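Local coordinates for ABC-type branched-chain amino acid transport systems periplasmic component-like protein (Thermomonospora curvata, PDB 4N03) that probably captures fatty acids as the substrate-binding component of an ABC transporter, here with palmitic acid bound, at residues 154-159 / 195-200; 284-289 / 383-388; 326-331 / 337-342. All blocks are in the same frame, centred on the assembly; numbering follows the deposited sequence. Where two conformers were deposited one is given.

Contact 1. Residues 154-159 / 195-200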
loop_
_atom_site.group_PDB
_atom_site.type_symbol
_atom_site.label_atom_id
_atom_site.label_comp_id
_atom_site.label_asym_id
_atom_site.label_seq_id
_atom_site.Cartn_x
_atom_site.Cartn_y
_atom_site.Cartn_z
ATOM N N ASN A 154 -15.110 0.941 5.662
ATOM C CA ASN A 154 -15.673 -0.171 4.879
ATOM C C ASN A 154 -15.619 -1.477 5.659
ATOM O O ASN A 154 -16.578 -2.221 5.707
ATOM C CB ASN A 154 -14.982 -0.289 3.529
ATOM C CG ASN A 154 -15.442 0.736 2.515
ATOM O OD1 ASN A 154 -16.598 1.143 2.502
ATOM N ND2 ASN A 154 -14.554 1.137 1.632
ATOM N N GLY A 155 -14.472 -1.752 6.271
ATOM C CA GLY A 155 -14.314 -2.990 6.990
ATOM C C GLY A 155 -15.201 -3.157 8.197
ATOM O O GLY A 155 -15.758 -4.214 8.455
ATOM N N VAL A 156 -15.384 -2.080 8.992
ATOM C CA VAL A 156 -16.307 -2.119 10.119
ATOM C C VAL A 156 -17.736 -2.257 9.649
ATOM O O VAL A 156 -18.516 -3.005 10.237
ATOM C CB VAL A 156 -16.087 -0.918 11.055
ATOM C CG1 VAL A 156 -17.163 -0.867 12.116
ATOM C CG2 VAL A 156 -14.679 -1.010 11.661
ATOM N N GLN A 157 -18.098 -1.542 8.594
ATOM C CA GLN A 157 -19.443 -1.712 8.056
ATOM C C GLN A 157 -19.664 -3.162 7.638
ATOM O O GLN A 157 -20.716 -3.749 7.843
ATOM C CB GLN A 157 -19.683 -0.792 6.891
ATOM C CG GLN A 157 -21.099 -0.902 6.311
ATOM C CD GLN A 157 -22.158 -0.387 7.258
ATOM O OE1 GLN A 157 -22.366 0.829 7.376
ATOM N NE2 GLN A 157 -22.816 -1.274 7.961
ATOM N N TRP A 158 -18.635 -3.786 7.040
ATOM C CA TRP A 158 -18.696 -5.196 6.667
ATOM C C TRP A 158 -18.851 -6.098 7.865
ATOM O O TRP A 158 -19.682 -6.997 7.863
ATOM C CB TRP A 158 -17.454 -5.570 5.866
ATOM C CG TRP A 158 -17.356 -7.007 5.456
ATOM C CD1 TRP A 158 -17.969 -7.605 4.408
ATOM C CD2 TRP A 158 -16.585 -8.007 6.108
ATOM N NE1 TRP A 158 -17.609 -8.931 4.351
ATOM C CE2 TRP A 158 -16.786 -9.212 5.398
ATOM C CE3 TRP A 158 -15.755 -8.006 7.219
ATOM C CZ2 TRP A 158 -16.165 -10.402 5.759
ATOM C CZ3 TRP A 158 -15.121 -9.213 7.571
ATOM C CH2 TRP A 158 -15.340 -10.377 6.838
ATOM N N LEU A 159 -18.087 -5.848 8.931
ATOM C CA LEU A 159 -18.265 -6.642 10.150
ATOM C C LEU A 159 -19.708 -6.616 10.648
ATOM O O LEU A 159 -20.263 -7.608 11.097
ATOM C CB LEU A 159 -17.341 -6.169 11.265
ATOM C CG LEU A 159 -15.841 -6.394 11.097
ATOM C CD1 LEU A 159 -15.072 -5.718 12.206
ATOM C CD2 LEU A 159 -15.494 -7.870 11.037
ATOM N N LEU A 195 -22.121 4.047 13.936
ATOM C CA LEU A 195 -22.780 2.768 14.113
ATOM C C LEU A 195 -23.110 2.424 15.535
ATOM O O LEU A 195 -23.749 1.393 15.749
ATOM C CB LEU A 195 -21.947 1.657 13.498
ATOM C CG LEU A 195 -21.719 1.753 11.975
ATOM C CD1 LEU A 195 -20.688 0.748 11.503
ATOM C CD2 LEU A 195 -23.020 1.602 11.199
ATOM N N GLY A 196 -22.686 3.233 16.508
ATOM C CA GLY A 196 -23.013 2.924 17.892
ATOM C C GLY A 196 -22.134 1.881 18.535
ATOM O O GLY A 196 -22.615 1.088 19.319
ATOM N N LEU A 197 -20.835 1.972 18.258
ATOM C CA LEU A 197 -19.824 1.051 18.780
ATOM C C LEU A 197 -18.871 1.794 19.688
ATOM O O LEU A 197 -18.698 2.999 19.545
ATOM C CB LEU A 197 -19.023 0.365 17.678
ATOM C CG LEU A 197 -19.863 -0.296 16.571
ATOM C CD1 LEU A 197 -19.007 -0.597 15.374
ATOM C CD2 LEU A 197 -20.433 -1.609 17.075
ATOM N N GLU A 198 -18.265 1.104 20.627
ATOM C CA GLU A 198 -17.197 1.649 21.450
ATOM C C GLU A 198 -15.840 1.233 20.858
ATOM O O GLU A 198 -15.746 0.225 20.117
ATOM C CB GLU A 198 -17.304 1.073 22.885
ATOM C CG GLU A 198 -18.591 1.408 23.652
ATOM C CD GLU A 198 -18.546 0.872 25.085
ATOM O OE1 GLU A 198 -17.435 0.834 25.668
ATOM O OE2 GLU A 198 -19.616 0.532 25.638
ATOM N N VAL A 199 -14.786 1.981 21.131
ATOM C CA VAL A 199 -13.436 1.661 20.660
ATOM C C VAL A 199 -12.453 1.671 21.816
ATOM O O VAL A 199 -12.448 2.621 22.607
ATOM C CB VAL A 199 -12.926 2.650 19.577
ATOM C CG1 VAL A 199 -11.578 2.242 19.012
ATOM C CG2 VAL A 199 -13.928 2.726 18.444
ATOM N N PHE A 200 -11.643 0.642 21.917
ATOM C CA PHE A 200 -10.544 0.542 22.838
ATOM C C PHE A 200 -9.273 0.613 21.996
ATOM O O PHE A 200 -9.077 -0.191 21.048
ATOM C CB PHE A 200 -10.609 -0.787 23.609
ATOM C CG PHE A 200 -9.409 -1.083 24.445
ATOM C CD1 PHE A 200 -8.983 -0.220 25.383
ATOM C CD2 PHE A 200 -8.710 -2.258 24.253
ATOM C CE1 PHE A 200 -7.862 -0.476 26.146
ATOM C CE2 PHE A 200 -7.624 -2.562 25.027
ATOM C CZ PHE A 200 -7.199 -1.656 25.981
#

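Contact 2. Residues 284-289 / 383-388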
loop_
_atom_site.group_PDB
_atom_site.type_symbol
_atom_site.label_atom_id
_atom_site.label_comp_id
_atom_site.label_asym_id
_atom_site.label_seq_id
_atom_site.Cartn_x
_atom_site.Cartn_y
_atom_site.Cartn_z
HETATM N N MSE A 284 -3.404 -12.068 -5.686
HETATM C CA MSE A 284 -2.901 -12.796 -6.889
HETATM C C MSE A 284 -3.813 -13.904 -7.337
HETATM O O MSE A 284 -3.589 -14.478 -8.395
HETATM C CB MSE A 284 -1.474 -13.235 -6.622
HETATM C CG MSE A 284 -0.577 -12.021 -6.408
HETATM SE SE MSE A 284 0.771 -11.781 -7.771
HETATM C CE MSE A 284 -0.376 -11.777 -9.338
ATOM N N SER A 285 -4.800 -14.268 -6.546
ATOM C CA SER A 285 -5.804 -15.266 -6.872
ATOM C C SER A 285 -7.023 -14.718 -7.574
ATOM O O SER A 285 -7.897 -15.463 -7.979
ATOM C CB SER A 285 -6.219 -15.973 -5.606
ATOM O OG SER A 285 -6.795 -15.024 -4.728
ATOM N N ALA A 286 -7.119 -13.394 -7.718
ATOM C CA ALA A 286 -8.296 -12.831 -8.368
ATOM C C ALA A 286 -8.407 -13.295 -9.826
ATOM O O ALA A 286 -7.410 -13.382 -10.533
ATOM C CB ALA A 286 -8.239 -11.325 -8.329
ATOM N N ASP A 287 -9.637 -13.437 -10.273
ATOM C CA ASP A 287 -9.906 -13.950 -11.629
ATOM C C ASP A 287 -9.889 -12.785 -12.612
ATOM O O ASP A 287 -10.935 -12.346 -13.095
ATOM C CB ASP A 287 -11.241 -14.683 -11.650
ATOM C CG ASP A 287 -11.526 -15.343 -12.977
ATOM O OD1 ASP A 287 -10.566 -15.542 -13.748
ATOM O OD2 ASP A 287 -12.709 -15.631 -13.223
ATOM N N LEU A 288 -8.694 -12.282 -12.883
ATOM C CA LEU A 288 -8.469 -11.195 -13.825
ATOM C C LEU A 288 -7.318 -11.579 -14.738
ATOM O O LEU A 288 -6.299 -12.019 -14.265
ATOM C CB LEU A 288 -8.118 -9.919 -13.071
ATOM C CG LEU A 288 -9.176 -9.304 -12.160
ATOM C CD1 LEU A 288 -8.575 -8.177 -11.355
ATOM C CD2 LEU A 288 -10.408 -8.781 -12.868
ATOM N N PRO A 289 -7.471 -11.346 -16.043
ATOM C CA PRO A 289 -6.398 -11.751 -16.969
ATOM C C PRO A 289 -5.047 -11.127 -16.675
ATOM O O PRO A 289 -4.023 -11.801 -16.735
ATOM C CB PRO A 289 -6.931 -11.317 -18.342
ATOM C CG PRO A 289 -8.388 -11.291 -18.174
ATOM C CD PRO A 289 -8.675 -10.928 -16.771
ATOM N N ALA A 383 -3.726 -15.632 -0.551
ATOM C CA ALA A 383 -4.918 -14.921 -0.083
ATOM C C ALA A 383 -6.015 -15.083 -1.110
ATOM O O ALA A 383 -5.750 -15.202 -2.302
ATOM C CB ALA A 383 -4.645 -13.444 0.179
ATOM N N VAL A 384 -7.266 -14.986 -0.640
ATOM C CA VAL A 384 -8.438 -15.047 -1.525
ATOM C C VAL A 384 -9.401 -13.932 -1.149
ATOM O O VAL A 384 -9.487 -13.500 0.008
ATOM C CB VAL A 384 -9.212 -16.398 -1.473
ATOM C CG1 VAL A 384 -8.414 -17.559 -2.025
ATOM C CG2 VAL A 384 -9.695 -16.774 -0.103
ATOM N N ILE A 385 -10.167 -13.500 -2.131
ATOM C CA ILE A 385 -11.240 -12.525 -1.892
ATOM C C ILE A 385 -12.360 -13.162 -1.097
ATOM O O ILE A 385 -12.869 -14.236 -1.445
ATOM C CB ILE A 385 -11.750 -12.007 -3.251
ATOM C CG1 ILE A 385 -10.679 -11.165 -3.908
ATOM C CG2 ILE A 385 -13.033 -11.199 -3.067
ATOM C CD1 ILE A 385 -10.951 -10.812 -5.370
ATOM N N VAL A 386 -12.762 -12.491 -0.022
ATOM C CA VAL A 386 -13.950 -12.846 0.737
ATOM C C VAL A 386 -15.096 -11.940 0.302
ATOM O O VAL A 386 -16.204 -12.414 0.089
ATOM C CB VAL A 386 -13.683 -12.721 2.263
ATOM C CG1 VAL A 386 -14.930 -13.015 3.078
ATOM C CG2 VAL A 386 -12.606 -13.741 2.616
ATOM N N GLU A 387 -14.822 -10.641 0.163
ATOM C CA GLU A 387 -15.823 -9.687 -0.314
ATOM C C GLU A 387 -15.226 -8.908 -1.423
ATOM O O GLU A 387 -14.163 -8.302 -1.285
ATOM C CB GLU A 387 -16.248 -8.751 0.816
ATOM C CG GLU A 387 -17.503 -7.959 0.555
ATOM C CD GLU A 387 -18.731 -8.831 0.528
ATOM O OE1 GLU A 387 -18.861 -9.725 1.390
ATOM O OE2 GLU A 387 -19.587 -8.569 -0.312
ATOM N N GLN A 388 -15.905 -8.918 -2.571
ATOM C CA GLN A 388 -15.459 -8.130 -3.715
ATOM C C GLN A 388 -15.462 -6.646 -3.337
ATOM O O GLN A 388 -16.201 -6.192 -2.460
ATOM C CB GLN A 388 -16.394 -8.312 -4.921
ATOM C CG GLN A 388 -16.301 -9.687 -5.578
ATOM C CD GLN A 388 -14.946 -9.982 -6.230
ATOM O OE1 GLN A 388 -14.171 -9.092 -6.586
ATOM N NE2 GLN A 388 -14.683 -11.237 -6.438
HETATM O O HOH W 1 -9.423 -14.210 -4.799
#

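Contact 3. Residues 326-331 / 337-342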
loop_
_atom_site.group_PDB
_atom_site.type_symbol
_atom_site.label_atom_id
_atom_site.label_comp_id
_atom_site.label_asym_id
_atom_site.label_seq_id
_atom_site.Cartn_x
_atom_site.Cartn_y
_atom_site.Cartn_z
ATOM N N GLU A 326 5.451 7.808 -20.842
ATOM C CA GLU A 326 5.125 7.713 -22.259
ATOM C C GLU A 326 4.365 8.953 -22.745
ATOM O O GLU A 326 4.649 9.462 -23.854
ATOM C CB GLU A 326 4.319 6.455 -22.527
ATOM C CG GLU A 326 5.143 5.183 -22.434
ATOM C CD GLU A 326 4.295 3.929 -22.559
ATOM O OE1 GLU A 326 3.069 4.006 -22.353
ATOM O OE2 GLU A 326 4.869 2.870 -22.885
ATOM N N LYS A 327 3.428 9.465 -21.953
ATOM C CA LYS A 327 2.691 10.672 -22.339
ATOM C C LYS A 327 3.628 11.880 -22.319
ATOM O O LYS A 327 3.602 12.749 -23.213
ATOM C CB LYS A 327 1.506 10.897 -21.401
ATOM C CG LYS A 327 0.252 10.040 -21.602
ATOM C CD LYS A 327 -0.790 10.423 -20.551
ATOM C CE LYS A 327 -1.917 9.426 -20.400
ATOM N NZ LYS A 327 -1.517 8.318 -19.503
ATOM N N ALA A 328 4.485 11.971 -21.301
ATOM C CA ALA A 328 5.446 13.062 -21.243
ATOM C C ALA A 328 6.419 13.057 -22.407
ATOM O O ALA A 328 6.748 14.085 -22.979
ATOM C CB ALA A 328 6.162 13.029 -19.916
ATOM N N CYS A 329 6.902 11.867 -22.776
ATOM C CA CYS A 329 7.730 11.649 -23.966
ATOM C C CYS A 329 7.071 12.196 -25.209
ATOM O O CYS A 329 7.718 12.877 -26.030
ATOM C CB CYS A 329 7.950 10.091 -24.173
ATOM S SG CYS A 329 8.408 9.541 -25.816
ATOM N N ALA A 330 5.809 11.852 -25.382
ATOM C CA ALA A 330 5.082 12.266 -26.575
ATOM C C ALA A 330 4.958 13.783 -26.607
ATOM O O ALA A 330 4.892 14.348 -27.672
ATOM C CB ALA A 330 3.714 11.623 -26.610
ATOM N N ASN A 331 4.935 14.447 -25.447
ATOM C CA ASN A 331 4.976 15.916 -25.369
ATOM C C ASN A 331 6.398 16.482 -25.412
ATOM O O ASN A 331 6.613 17.674 -25.163
ATOM C CB ASN A 331 4.305 16.359 -24.082
ATOM C CG ASN A 331 2.816 16.209 -24.132
ATOM O OD1 ASN A 331 2.195 16.357 -25.213
ATOM N ND2 ASN A 331 2.203 15.956 -22.965
ATOM N N GLU A 337 7.896 18.718 -14.386
ATOM C CA GLU A 337 6.620 19.338 -14.741
ATOM C C GLU A 337 5.872 18.506 -15.803
ATOM O O GLU A 337 4.685 18.205 -15.718
ATOM C CB GLU A 337 6.857 20.772 -15.238
ATOM C CG GLU A 337 5.629 21.521 -15.720
ATOM C CD GLU A 337 5.955 22.923 -16.210
ATOM O OE1 GLU A 337 5.892 23.142 -17.437
ATOM O OE2 GLU A 337 6.270 23.797 -15.376
ATOM N N GLY A 338 6.613 18.067 -16.828
ATOM C CA GLY A 338 6.010 17.283 -17.898
ATOM C C GLY A 338 5.454 15.971 -17.365
ATOM O O GLY A 338 4.360 15.539 -17.718
ATOM N N LEU A 339 6.199 15.360 -16.461
ATOM C CA LEU A 339 5.796 14.069 -15.952
ATOM C C LEU A 339 4.560 14.139 -15.086
ATOM O O LEU A 339 3.638 13.354 -15.199
ATOM C CB LEU A 339 6.947 13.423 -15.197
ATOM C CG LEU A 339 6.688 11.988 -14.734
ATOM C CD1 LEU A 339 6.500 11.045 -15.916
ATOM C CD2 LEU A 339 7.861 11.494 -13.898
ATOM N N ILE A 340 4.514 15.102 -14.159
ATOM C CA ILE A 340 3.373 15.209 -13.268
ATOM C C ILE A 340 2.129 15.604 -14.038
ATOM O O ILE A 340 1.053 15.104 -13.765
ATOM C CB ILE A 340 3.633 16.104 -12.047
ATOM C CG1 ILE A 340 2.599 15.802 -10.947
ATOM C CG2 ILE A 340 3.637 17.561 -12.409
ATOM C CD1 ILE A 340 2.676 14.390 -10.396
ATOM N N ASN A 341 2.288 16.480 -15.026
ATOM C CA ASN A 341 1.108 16.888 -15.791
ATOM C C ASN A 341 0.582 15.716 -16.626
ATOM O O ASN A 341 -0.606 15.530 -16.748
ATOM C CB ASN A 341 1.475 18.095 -16.645
ATOM C CG ASN A 341 1.608 19.367 -15.823
ATOM O OD1 ASN A 341 1.194 19.418 -14.681
ATOM N ND2 ASN A 341 2.238 20.326 -16.397
ATOM N N ALA A 342 1.472 14.869 -17.155
ATOM C CA ALA A 342 1.072 13.647 -17.860
ATOM C C ALA A 342 0.318 12.726 -16.906
ATOM O O ALA A 342 -0.749 12.225 -17.225
ATOM C CB ALA A 342 2.280 12.931 -18.449
HETATM O O HOH W 2 -0.608 9.150 -17.195
HETATM O O HOH W 3 3.380 16.193 -20.264
#

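Contact 1. Residues 154-159 / 195-200
L195 and V156 give this contact most of its buried surface. They meet methyl to methyl: V156 CG1 lies 3.9 Å from L195 CD1, and the two side chains pass alongside with their ends pointing opposite ways instead of meeting end-on. V156 holds CG1 anti to its backbone nitrogen (chi1 172°), which sends that methyl out from helix 148-161 and into the angle between two leucines. The second of these, L197, comes at it head-on, tip to tip, with its CD1 3.8 Å from V156 CG1. One methyl of the valine therefore serves both leucines.

The leucines sit on either side of the turn that links helix 179-195 to strand 198-204. With strand 170-176 before the helix, lying parallel beside 198-204, this is a beta-alpha-beta unit at one edge of the mixed sheet, in the Rossmann-like lobe architecture of periplasmic binding proteins. G196 makes the turn with positive phi (80°), a conformation in which a CB would jam against the carbonyl oxygen of L195. V156 also touches A191 of helix 179-195 and L171 of strand 170-176.

The other branch of L195 goes to Q157. The glutamine chain bends at chi2 (68°) and lies nearly perpendicular to the leucine, bringing Q157 OE1 to 4.0 Å from L195 CD2. This is plain packing of the carbonyl end against a methyl, while Q157 NE2 makes a weak hydrogen bond to D161. L394 of helix 393-397 touches both Q157 and L195.

Contact 2. Residues 284-289 / 383-388
With chi1 at 62°, S285 carries its OG between its own backbone N and carbonyl carbon, aimed at the edge of strand 383-390; I385 keeps CG1 anti to its carbonyl carbon and then extends (chi2 169°), so that CD1 reaches the same loop. The serine donates a short hydrogen bond, OG to A383 O at 2.6 Å, in the carbonyl plane and on a lone pair. A water donates to S285 OG at 2.8 Å and accepts from I385 N at 2.9 Å. One hydroxyl thus serves the strand's outward carbonyl directly and its next outward N-H through water. Beside this polar grip, A286 CB rests on I385 CD1 at 4.0 Å. An alanine in place of S285 would probably leave A383 O without its donor and the water without one of its anchors.

V384, between the two outward groups, pairs its backbone with K374 of strand 370-375, and a classic beta bulge at V386 and E387 faces I372. This is an outermost strand of the mixed sheet, and the loop 284-289 lies along its outer edge before L288, at the N-cap position, leads into helix 289-301, against which M284, a selenomethionine, packs.

Contact 3. Residues 326-331 / 337-342
This is a close, buried helix-helix packing built on small residues, between the C-terminal end of helix 309-330 and the short helix 336-343 that follows it. The axes of the two segments approach to 8.3 Å and their directions differ by 122°. A328 and A342 are the heart of it. The methyl of A342 settles on the backbone of the longer helix, 3.7 Å from A328 N and equally close to K327 CB, while A328 CB comes down over the other helix's main chain, 3.8 Å from G338 O. L339 starts away from the partner helix, but its end swings back so that CD1 comes near A328 CB (4.5 Å).

The two helices follow one another along the chain, in the lobe carrying the four-stranded parallel sheet, joined by a short connection that includes strand 333-334, which pairs with 24-25. C329, on another side of the first helix, is tied by a disulfide to C71, and N341 accepts from K139.

Two waters bridge the segments. In the conformer given, the K327 chain runs past A342, bends at chi4 (83°) and gives NZ to a water at 2.6 Å, which donates in turn to A342 O at 3.1 Å; S345 OG bonds the same carbonyl. The other water takes the N-H of ND2 from N331, just past the helix end, and donates to G338 O at 2.8 Å, an oxygen already accepting the helical bond from A342 N.

Overall arrangement
Contacts 1 and 2 belong to one lobe and reach the same seven-stranded mixed sheet, at its opposite outermost strands, 198-204 and 383-390. Their centres are 24 Å apart, yet they touch: W158 of helix 148-161 packs on V386 and E387. Contact 3 lies on the other side of the chain's centre from contact 1, in the lobe with the four-stranded sheet, its centre 43 Å from contact 1 and 33 Å from contact 2. Along the chain contact 1 closes first; contact 3 is then nested inside the loop that contact 2 closes. The chain thus crosses to the other lobe and returns, as in two-lobed periplasmic binding proteins, and the side chain of A383 lies about 10 Å from the bound palmitic acid.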